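Local coordinates for GrpB family protein (PDB 2NRK), which is of unknown function but belongs to the GrpB (UPF0157) family, which is grouped with the nucleotidyltransferase-like proteins and may share their fold, at residues E17-E22 and V37-S42; Q24-I29 and I76-M81; L57-E62 and Q112-H117; G82-G85 and R90-R93. All blocks are in the same frame, centred on the assembly; numbering follows the deposited sequence. Where two conformers were deposited one is given.

Contact 1 of 4, residues E17-E22 and V37-S42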
# COMPACT_ATOMS: atom_id res chain seq x y z
N GLU A 17 -2.75 11.13 23.35
CA GLU A 17 -1.65 11.81 24.05
C GLU A 17 -0.49 10.85 24.22
O GLU A 17 0.65 11.17 23.88
CB GLU A 17 -2.08 12.29 25.45
CG GLU A 17 -3.43 12.97 25.49
CD GLU A 17 -3.87 13.42 26.88
OE1 GLU A 17 -3.10 13.25 27.86
OE2 GLU A 17 -5.00 13.94 26.98
N GLN A 18 -0.82 9.67 24.75
CA GLN A 18 0.15 8.61 25.00
C GLN A 18 0.87 8.22 23.72
O GLN A 18 2.10 8.05 23.74
CB GLN A 18 -0.54 7.39 25.62
CG GLN A 18 -1.05 7.71 27.03
CD GLN A 18 -2.04 6.69 27.56
OE1 GLN A 18 -2.94 7.04 28.34
NE2 GLN A 18 -1.89 5.44 27.15
N PHE A 19 0.12 8.08 22.63
CA PHE A 19 0.72 7.78 21.35
C PHE A 19 1.72 8.88 20.95
O PHE A 19 2.86 8.61 20.62
CB PHE A 19 -0.32 7.60 20.24
CG PHE A 19 0.30 7.68 18.87
CD1 PHE A 19 1.00 6.60 18.37
CD2 PHE A 19 0.28 8.86 18.13
CE1 PHE A 19 1.65 6.66 17.13
CE2 PHE A 19 0.94 8.91 16.87
CZ PHE A 19 1.62 7.84 16.39
N GLU A 20 1.27 10.14 20.94
CA GLU A 20 2.11 11.22 20.43
C GLU A 20 3.40 11.41 21.26
O GLU A 20 4.47 11.63 20.70
CB GLU A 20 1.27 12.47 20.29
CG GLU A 20 0.32 12.23 19.10
CD GLU A 20 -0.35 13.45 18.63
OE1 GLU A 20 -0.20 14.48 19.31
OE2 GLU A 20 -1.08 13.39 17.61
N GLU A 21 3.30 11.24 22.57
CA GLU A 21 4.45 11.40 23.47
C GLU A 21 5.50 10.33 23.13
O GLU A 21 6.71 10.61 23.00
CB GLU A 21 3.98 11.19 24.89
CG GLU A 21 5.01 11.43 25.95
CD GLU A 21 4.36 11.79 27.30
OE1 GLU A 21 3.35 12.55 27.31
OE2 GLU A 21 4.87 11.33 28.34
N GLU A 22 5.04 9.09 23.05
CA GLU A 22 6.00 8.02 22.82
C GLU A 22 6.49 8.06 21.37
O GLU A 22 7.63 7.67 21.09
CB GLU A 22 5.38 6.66 23.18
CG GLU A 22 6.38 5.47 23.10
CD GLU A 22 7.45 5.48 24.22
OE1 GLU A 22 7.54 6.47 25.00
OE2 GLU A 22 8.19 4.48 24.33
N VAL A 37 5.88 7.44 11.83
CA VAL A 37 5.29 6.69 12.95
C VAL A 37 3.81 6.93 12.92
O VAL A 37 3.37 8.10 12.93
CB VAL A 37 5.86 7.11 14.34
CG1 VAL A 37 5.21 6.29 15.45
CG2 VAL A 37 7.40 6.92 14.38
N GLU A 38 3.05 5.84 12.84
CA GLU A 38 1.58 5.90 12.79
C GLU A 38 0.98 5.22 14.03
O GLU A 38 1.48 4.19 14.51
CB GLU A 38 1.08 5.14 11.53
CG GLU A 38 1.43 5.80 10.18
CD GLU A 38 0.41 6.78 9.67
OE1 GLU A 38 -0.52 7.21 10.42
OE2 GLU A 38 0.56 7.16 8.48
N HIS A 39 -0.12 5.80 14.50
CA HIS A 39 -0.91 5.18 15.57
C HIS A 39 -1.83 4.18 14.89
O HIS A 39 -2.58 4.52 13.95
CB HIS A 39 -1.73 6.31 16.23
CG HIS A 39 -2.39 5.90 17.51
ND1 HIS A 39 -3.23 6.76 18.17
CD2 HIS A 39 -2.36 4.76 18.23
CE1 HIS A 39 -3.70 6.17 19.26
NE2 HIS A 39 -3.19 4.95 19.33
N ILE A 40 -1.77 2.92 15.33
CA ILE A 40 -2.55 1.86 14.72
C ILE A 40 -3.26 1.07 15.81
O ILE A 40 -3.18 1.41 17.01
CB ILE A 40 -1.70 0.97 13.80
CG1 ILE A 40 -0.50 0.35 14.55
CG2 ILE A 40 -1.26 1.76 12.56
CD1 ILE A 40 -0.02 -1.00 13.99
N GLY A 41 -3.98 0.03 15.40
CA GLY A 41 -4.65 -0.87 16.35
C GLY A 41 -5.88 -0.21 16.95
O GLY A 41 -6.24 0.89 16.54
N SER A 42 -6.51 -0.88 17.92
CA SER A 42 -7.81 -0.36 18.40
C SER A 42 -7.71 0.99 19.08
O SER A 42 -8.68 1.78 18.99
CB SER A 42 -8.49 -1.38 19.30
OG SER A 42 -8.86 -2.49 18.50
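F19 and H39 carry this contact, and each lays its CB over the ring of the other. H39 CB sits 3.4 Å from the F19 ring centroid, 7° off the ring normal. F19 CB sits 3.7 Å from the H39 ring centroid in the same manner. The two rings are almost parallel, with planes 5° apart. They are slid past each other in opposite directions and barely overlap, so this is CH-pi packing more than ring stacking. Both side chains have CG anti to the backbone N (chi1 164° in F19), which lays the two rings face to face but slid, each over the other's CB.

The far end of the F19 ring reaches the strand backbone, with CZ 3.3 Å from H39 N. V37 O lies at the ring edge, in its plane, 3.9 Å from F19 CZ. V37 CG1 adds apolar contact at 4.0 Å from F19 CE1.

Farther out, H39 NE2 is hydrogen-bonded to T43 OG1 in the turn after the strand. That bond helps fix the rotation of the imidazole. E38 points to the other side of the strand and forms a salt bridge with R121, which also meets H39 O. G41 and S42 probably correspond to the glycine-serine signature of nucleotidyltransferase folds, though no such role is established here.

Residues 17-22 of helix 14-30 run nearly antiparallel to residues 37-40 of edge strand 34-40, packed on one face of the sheet. F19 also meets F56 of neighbouring strand 54-60. Helix 111-126 takes the opposite face, where E38 and I40 touch it.

Contact 2 of 4, residues Q24-I29 and I76-M81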
# COMPACT_ATOMS: atom_id res chain seq x y z
N GLN A 24 7.32 10.59 19.68
CA GLN A 24 8.44 11.53 19.68
C GLN A 24 9.70 10.84 20.24
O GLN A 24 10.80 10.97 19.70
CB GLN A 24 8.08 12.76 20.52
CG GLN A 24 8.75 14.08 20.10
CD GLN A 24 8.30 15.25 20.97
OE1 GLN A 24 8.23 15.13 22.19
NE2 GLN A 24 7.96 16.37 20.33
N ALA A 25 9.51 10.11 21.34
CA ALA A 25 10.61 9.39 21.98
C ALA A 25 11.23 8.40 20.99
O ALA A 25 12.47 8.32 20.88
CB ALA A 25 10.12 8.68 23.25
N LEU A 26 10.38 7.65 20.27
CA LEU A 26 10.85 6.70 19.26
C LEU A 26 11.62 7.37 18.12
O LEU A 26 12.69 6.90 17.72
CB LEU A 26 9.68 5.88 18.69
CG LEU A 26 9.01 4.98 19.74
CD1 LEU A 26 7.72 4.40 19.12
CD2 LEU A 26 9.96 3.87 20.15
N LYS A 27 11.10 8.49 17.63
CA LYS A 27 11.78 9.24 16.57
C LYS A 27 13.15 9.74 17.01
O LYS A 27 14.07 9.82 16.19
CB LYS A 27 10.93 10.42 16.13
CG LYS A 27 9.71 10.01 15.33
CD LYS A 27 8.75 11.19 15.14
CE LYS A 27 7.37 10.69 14.73
NZ LYS A 27 6.46 11.84 14.40
N GLN A 28 13.30 10.09 18.29
CA GLN A 28 14.59 10.61 18.77
C GLN A 28 15.65 9.52 18.59
O GLN A 28 16.81 9.82 18.32
CB GLN A 28 14.56 11.04 20.24
CG GLN A 28 13.79 12.34 20.51
CD GLN A 28 13.97 12.82 21.96
OE1 GLN A 28 14.25 14.02 22.21
NE2 GLN A 28 13.82 11.91 22.92
N ILE A 29 15.23 8.27 18.77
CA ILE A 29 16.15 7.12 18.70
C ILE A 29 16.42 6.71 17.27
O ILE A 29 17.57 6.46 16.89
CB ILE A 29 15.61 5.92 19.52
CG1 ILE A 29 15.63 6.27 21.01
CG2 ILE A 29 16.40 4.63 19.24
CD1 ILE A 29 14.75 5.35 21.83
N ILE A 76 14.92 2.83 27.22
CA ILE A 76 13.62 3.46 27.49
C ILE A 76 12.51 2.44 27.81
O ILE A 76 11.30 2.73 27.72
CB ILE A 76 13.22 4.49 26.40
CG1 ILE A 76 12.99 3.83 25.04
CG2 ILE A 76 14.31 5.59 26.31
CD1 ILE A 76 12.14 4.73 24.04
N GLY A 77 12.92 1.21 28.14
CA GLY A 77 12.00 0.26 28.75
C GLY A 77 11.49 -0.87 27.89
O GLY A 77 10.69 -1.66 28.36
N TYR A 78 11.89 -0.91 26.63
CA TYR A 78 11.43 -1.96 25.72
C TYR A 78 12.18 -3.27 25.86
O TYR A 78 13.40 -3.30 26.11
CB TYR A 78 11.53 -1.49 24.26
CG TYR A 78 10.47 -0.46 23.92
CD1 TYR A 78 9.14 -0.85 23.70
CD2 TYR A 78 10.80 0.89 23.86
CE1 TYR A 78 8.15 0.09 23.38
CE2 TYR A 78 9.81 1.85 23.57
CZ TYR A 78 8.50 1.42 23.31
OH TYR A 78 7.49 2.34 23.04
N GLU A 79 11.43 -4.37 25.70
CA GLU A 79 12.00 -5.63 25.31
C GLU A 79 12.08 -5.64 23.79
O GLU A 79 11.08 -5.39 23.09
CB GLU A 79 11.09 -6.79 25.73
CG GLU A 79 11.09 -7.22 27.14
CD GLU A 79 10.24 -8.50 27.26
OE1 GLU A 79 9.00 -8.38 27.34
OE2 GLU A 79 10.81 -9.60 27.21
N TYR A 80 13.27 -5.92 23.28
CA TYR A 80 13.55 -5.91 21.86
C TYR A 80 13.34 -7.32 21.33
O TYR A 80 14.17 -8.20 21.56
CB TYR A 80 14.99 -5.45 21.63
CG TYR A 80 15.28 -5.17 20.17
CD1 TYR A 80 14.99 -3.91 19.62
CD2 TYR A 80 15.86 -6.14 19.36
CE1 TYR A 80 15.26 -3.63 18.31
CE2 TYR A 80 16.14 -5.87 18.00
CZ TYR A 80 15.80 -4.61 17.50
OH TYR A 80 16.06 -4.34 16.18
N MSE A 81 12.22 -7.56 20.65
CA MSE A 81 11.80 -8.94 20.37
C MSE A 81 12.22 -9.49 18.99
O MSE A 81 11.96 -10.67 18.70
CB MSE A 81 10.26 -9.08 20.51
CG MSE A 81 9.65 -8.77 21.89
SE MSE A 81 10.45 -9.74 23.30
CE MSE A 81 9.67 -11.48 23.01
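Y78, which meets L26 across this contact, has its hydroxyl tied to E22, one turn up the same helix as L26. E22 OE2 is hydrogen-bonded to Y78 OH and also forms a salt bridge with K94 NZ. K94 NZ is hydrogen-bonded to I76 O as well, so this polar cluster joins the helix to the sheet beside an apolar patch.

In that patch L26 CD2 comes 4.0 Å from Y78 CE2, the two side chains crossing at about a right angle. I29 and I76 meet tip to tip, with their CD1 atoms only 3.5 Å apart, which is tight. I76 CG1 lies between its own backbone N and carbonyl carbon (chi1 65°). This directs I76 CD1 at the helix; the same methyl lies at the edge of the Y78 ring, in its plane. A25 CB makes a looser contact with I76 CD1 at 4.5 Å.

G77, with positive phi, is the C-prime residue of a Schellman motif that ends helix 70-75. The chain then turns into short strand 79-80, at the sheet edge beside strand 89-94. Helix 14-30 thus packs on this end of the sheet, where L26 and I29 also touch F73 of helix 70-75.

Contact 3 of 4, residues L57-E62 and Q112-H117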
# COMPACT_ATOMS: atom_id res chain seq x y z
N LEU A 57 3.00 1.87 14.55
CA LEU A 57 3.52 1.37 13.26
C LEU A 57 4.67 2.29 12.88
O LEU A 57 4.47 3.49 12.72
CB LEU A 57 2.43 1.40 12.18
CG LEU A 57 2.90 1.00 10.76
CD1 LEU A 57 3.49 -0.41 10.72
CD2 LEU A 57 1.73 1.09 9.76
N VAL A 58 5.87 1.74 12.86
CA VAL A 58 7.06 2.53 12.54
C VAL A 58 7.58 2.02 11.19
O VAL A 58 7.88 0.82 11.04
CB VAL A 58 8.14 2.35 13.63
CG1 VAL A 58 9.38 3.12 13.25
CG2 VAL A 58 7.64 2.83 14.99
N ILE A 59 7.70 2.93 10.23
CA ILE A 59 8.13 2.56 8.88
C ILE A 59 9.52 3.14 8.68
O ILE A 59 9.73 4.35 8.88
CB ILE A 59 7.14 3.14 7.83
CG1 ILE A 59 5.73 2.63 8.13
CG2 ILE A 59 7.62 2.77 6.45
CD1 ILE A 59 4.66 3.37 7.28
N VAL A 60 10.47 2.28 8.32
CA VAL A 60 11.89 2.67 8.20
C VAL A 60 12.46 2.40 6.82
O VAL A 60 11.92 1.58 6.05
CB VAL A 60 12.80 1.94 9.27
CG1 VAL A 60 12.34 2.31 10.68
CG2 VAL A 60 12.78 0.40 9.06
N GLU A 61 13.57 3.07 6.50
CA GLU A 61 14.25 2.84 5.22
C GLU A 61 14.95 1.49 5.20
O GLU A 61 14.91 0.79 4.18
CB GLU A 61 15.26 3.96 4.94
CG GLU A 61 14.56 5.28 4.70
CD GLU A 61 15.45 6.32 4.01
OE1 GLU A 61 16.25 5.96 3.10
OE2 GLU A 61 15.29 7.50 4.39
N GLU A 62 15.59 1.14 6.32
CA GLU A 62 16.41 -0.07 6.42
C GLU A 62 16.17 -0.78 7.74
O GLU A 62 16.54 -0.28 8.80
CB GLU A 62 17.89 0.28 6.35
CG GLU A 62 18.38 0.88 5.07
CD GLU A 62 19.87 1.14 5.14
OE1 GLU A 62 20.63 0.15 5.27
OE2 GLU A 62 20.27 2.32 5.11
N GLN A 112 2.53 -5.26 2.35
CA GLN A 112 1.43 -6.10 2.84
C GLN A 112 1.14 -5.82 4.31
O GLN A 112 -0.02 -5.66 4.69
CB GLN A 112 1.73 -7.59 2.63
CG GLN A 112 2.01 -7.99 1.19
CD GLN A 112 0.76 -8.28 0.40
OE1 GLN A 112 -0.03 -7.38 0.13
NE2 GLN A 112 0.58 -9.54 0.00
N GLU A 113 2.19 -5.78 5.13
CA GLU A 113 1.99 -5.59 6.59
C GLU A 113 1.63 -4.16 6.87
O GLU A 113 0.76 -3.88 7.70
CB GLU A 113 3.25 -5.98 7.33
CG GLU A 113 3.31 -7.50 7.47
CD GLU A 113 2.19 -7.98 8.41
OE1 GLU A 113 2.22 -7.63 9.62
OE2 GLU A 113 1.28 -8.66 7.94
N ILE A 114 2.31 -3.23 6.19
CA ILE A 114 2.01 -1.82 6.46
C ILE A 114 0.56 -1.50 6.14
O ILE A 114 -0.16 -0.91 6.96
CB ILE A 114 2.98 -0.88 5.69
CG1 ILE A 114 4.43 -1.11 6.20
CG2 ILE A 114 2.53 0.60 5.85
CD1 ILE A 114 5.53 -0.51 5.28
N LEU A 115 0.11 -1.89 4.95
CA LEU A 115 -1.32 -1.67 4.59
C LEU A 115 -2.30 -2.47 5.41
O LEU A 115 -3.40 -2.00 5.67
CB LEU A 115 -1.60 -1.85 3.09
CG LEU A 115 -0.98 -0.75 2.22
CD1 LEU A 115 -1.51 -0.93 0.80
CD2 LEU A 115 -1.32 0.70 2.68
N ARG A 116 -1.91 -3.67 5.86
CA ARG A 116 -2.82 -4.47 6.70
C ARG A 116 -3.24 -3.61 7.89
O ARG A 116 -4.43 -3.49 8.19
CB ARG A 116 -2.15 -5.73 7.20
CG ARG A 116 -3.12 -6.52 8.14
CD ARG A 116 -2.58 -7.94 8.34
NE ARG A 116 -1.36 -7.96 9.14
CZ ARG A 116 -1.32 -7.97 10.46
NH1 ARG A 116 -2.46 -7.89 11.18
NH2 ARG A 116 -0.13 -8.02 11.08
N HIS A 117 -2.25 -2.99 8.54
CA HIS A 117 -2.53 -2.16 9.71
C HIS A 117 -3.24 -0.87 9.36
O HIS A 117 -4.23 -0.54 10.00
CB HIS A 117 -1.22 -1.82 10.45
CG HIS A 117 -0.54 -3.02 11.04
ND1 HIS A 117 -1.13 -3.80 12.01
CD2 HIS A 117 0.68 -3.56 10.80
CE1 HIS A 117 -0.29 -4.76 12.37
NE2 HIS A 117 0.80 -4.66 11.63
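L57 and I114 have the closest CA atoms, 7.7 Å apart, and the axes of strand residues 57-60 and helix residues 112-117 run at 148° to each other. The contact is buried and apolar across the two segments.

I114 is its hub. Its CG2 branch lies 3.8 Å from I59 CD1 and 4.0 Å from L57 CD2. That branch stands anti to the backbone N, while CG1 takes CD1 on toward I59 CG2, 4.1 Å away. Both branches of I114 therefore work against the strand. L57 crosses I114 at about a right angle. Its CG is anti to the backbone N (chi1 175°), which sends CD2 toward the helix. There L57 CD2 touches the backbone too, at 3.9 Å from I114 O, and lies 4.2 Å from H117 CB.

The polar groups lie along the helix flank. R116 grips E113 side-on with two nitrogens, one to each carboxylate oxygen. R116 NH2 meets the syn lone pair of E113 OE1 at 2.8 Å. R116 NE meets E113 OE2 also on the syn side, but 33° out of the carboxylate plane. R116 NH1 has a second acid partner in E164. H117 NE2 is hydrogen-bonded to Y106 OH, which links the helix to strand 101-107.

Helix 111-126 packs on the sheet face opposite helix 14-30, and H117 extends the contact to I40 of strand 34-40. W172 of the second subunit packs on I59 and I114, so the dimer interface adjoins this core. E61, just past the strand end, forms a salt bridge with K169 of that subunit.

Contact 4 of 4, residues G82-G85 and R90-R93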
# COMPACT_ATOMS: atom_id res chain seq x y z
N GLY A 82 12.90 -8.67 18.18
CA GLY A 82 13.24 -9.11 16.82
C GLY A 82 12.00 -9.28 15.98
O GLY A 82 10.99 -8.57 16.17
N GLU A 83 12.04 -10.25 15.06
CA GLU A 83 10.87 -10.49 14.20
C GLU A 83 9.70 -11.03 15.03
O GLU A 83 8.54 -10.74 14.71
CB GLU A 83 11.22 -11.48 13.09
CG GLU A 83 12.22 -10.93 12.08
CD GLU A 83 12.44 -11.88 10.91
OE1 GLU A 83 12.36 -13.12 11.13
OE2 GLU A 83 12.73 -11.38 9.79
N PHE A 84 10.01 -11.80 16.07
CA PHE A 84 8.96 -12.43 16.91
C PHE A 84 7.89 -13.11 16.02
O PHE A 84 6.67 -12.92 16.20
CB PHE A 84 8.36 -11.41 17.89
CG PHE A 84 7.58 -12.04 19.01
CD1 PHE A 84 8.10 -13.13 19.71
CD2 PHE A 84 6.31 -11.57 19.33
CE1 PHE A 84 7.37 -13.74 20.75
CE2 PHE A 84 5.58 -12.17 20.39
CZ PHE A 84 6.12 -13.25 21.09
N GLY A 85 8.37 -13.83 15.02
CA GLY A 85 7.51 -14.65 14.22
C GLY A 85 7.01 -14.03 12.91
O GLY A 85 6.37 -14.72 12.14
N ARG A 90 10.55 -5.67 13.17
CA ARG A 90 11.15 -5.60 14.52
C ARG A 90 10.06 -5.21 15.49
O ARG A 90 9.43 -4.17 15.32
CB ARG A 90 12.33 -4.64 14.59
CG ARG A 90 13.49 -5.07 13.68
CD ARG A 90 14.09 -6.45 14.09
NE ARG A 90 15.28 -6.75 13.30
CZ ARG A 90 15.27 -7.32 12.09
NH1 ARG A 90 14.12 -7.70 11.54
NH2 ARG A 90 16.45 -7.54 11.44
N TYR A 91 9.87 -6.01 16.53
CA TYR A 91 8.76 -5.83 17.43
C TYR A 91 9.34 -5.43 18.80
O TYR A 91 10.33 -6.02 19.25
CB TYR A 91 8.01 -7.16 17.54
CG TYR A 91 6.83 -7.15 18.50
CD1 TYR A 91 5.73 -6.33 18.27
CD2 TYR A 91 6.79 -8.03 19.59
CE1 TYR A 91 4.61 -6.35 19.14
CE2 TYR A 91 5.67 -8.06 20.46
CZ TYR A 91 4.61 -7.20 20.22
OH TYR A 91 3.52 -7.24 21.09
N LEU A 92 8.73 -4.42 19.41
CA LEU A 92 9.12 -3.97 20.76
C LEU A 92 7.89 -4.02 21.64
O LEU A 92 6.80 -3.66 21.22
CB LEU A 92 9.62 -2.52 20.76
CG LEU A 92 10.60 -2.01 19.70
CD1 LEU A 92 10.85 -0.52 19.90
CD2 LEU A 92 11.87 -2.76 19.80
N ARG A 93 8.08 -4.40 22.89
CA ARG A 93 7.00 -4.34 23.86
C ARG A 93 7.51 -3.81 25.17
O ARG A 93 8.66 -4.06 25.58
CB ARG A 93 6.35 -5.73 24.06
CG ARG A 93 7.27 -6.75 24.65
CD ARG A 93 6.61 -8.16 24.59
NE ARG A 93 7.46 -9.07 25.32
CZ ARG A 93 7.34 -10.39 25.27
NH1 ARG A 93 6.39 -10.93 24.51
NH2 ARG A 93 8.19 -11.14 25.96
O HOH W 1 12.78 -5.77 17.82
O HOH W 2 14.12 -9.16 9.11
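G82 and Y91 form the tight part of this contact, and it is made mostly by backbone. Y91 N donates to G82 O at 2.8 Å, with an N-H...O angle of 144°. The same oxygen receives a CA-H...O contact from R90 CA at 3.4 Å. Water 1 accepts from G82 N and donates to Y91 O, which is also the backbone partner of M81. The R90 chain is bent at chi2 (-63°), and its CD runs 3.9 Å from G82 CA.

The segments belong to a beta hairpin. Strands 79-80 and 89-94 are antiparallel neighbours, and the intervening loop folds back so that G82, at positive phi, still bonds to the second strand. R89 helps hold the loop: R89 NE donates to E83 O, and R89 makes a cation-pi contact with Y91.

Toward solvent the contact is more exposed. F84 lies beside Y91 and points the same way, with F84 CD2 packed 3.6 Å from Y91 CD2. The ring planes are 7° apart but slid, so they barely overlap. The rest is loose. R93 CZ lies 5.7 Å from the F84 ring centroid, a long and at most weakly attractive cation-pi approach; R93 pairs firmly with E79. E83 and R90 stay beyond salt-bridge distance. Water 2 bridges them instead, donating to E83 OE2 at 2.7 Å and accepting from R90 NH1. E83 OE2 also takes G88 N, and R90 NE pairs with D67.

How the contacts relate
All four contacts reach one mixed five-stranded sheet. Contacts 1 and 2 share helix 14-30 on one face; their centres are about 13 Å apart and their segments alternate along the chain. Contact 3 packs helix 111-126 on the opposite face, its centre about 14 Å from that of contact 1. Strands 34-40 and 54-60 join these two directly, through E38 N and L57 O. Contact 4 lies toward the other edge of the sheet, its centre about 13 Å from that of contact 2, and closes the hairpin of strands 79-80 and 89-94. In sequence it falls between the two segments of contact 3. The sheet is thus layered between helices, and only contact 3 involves the second subunit.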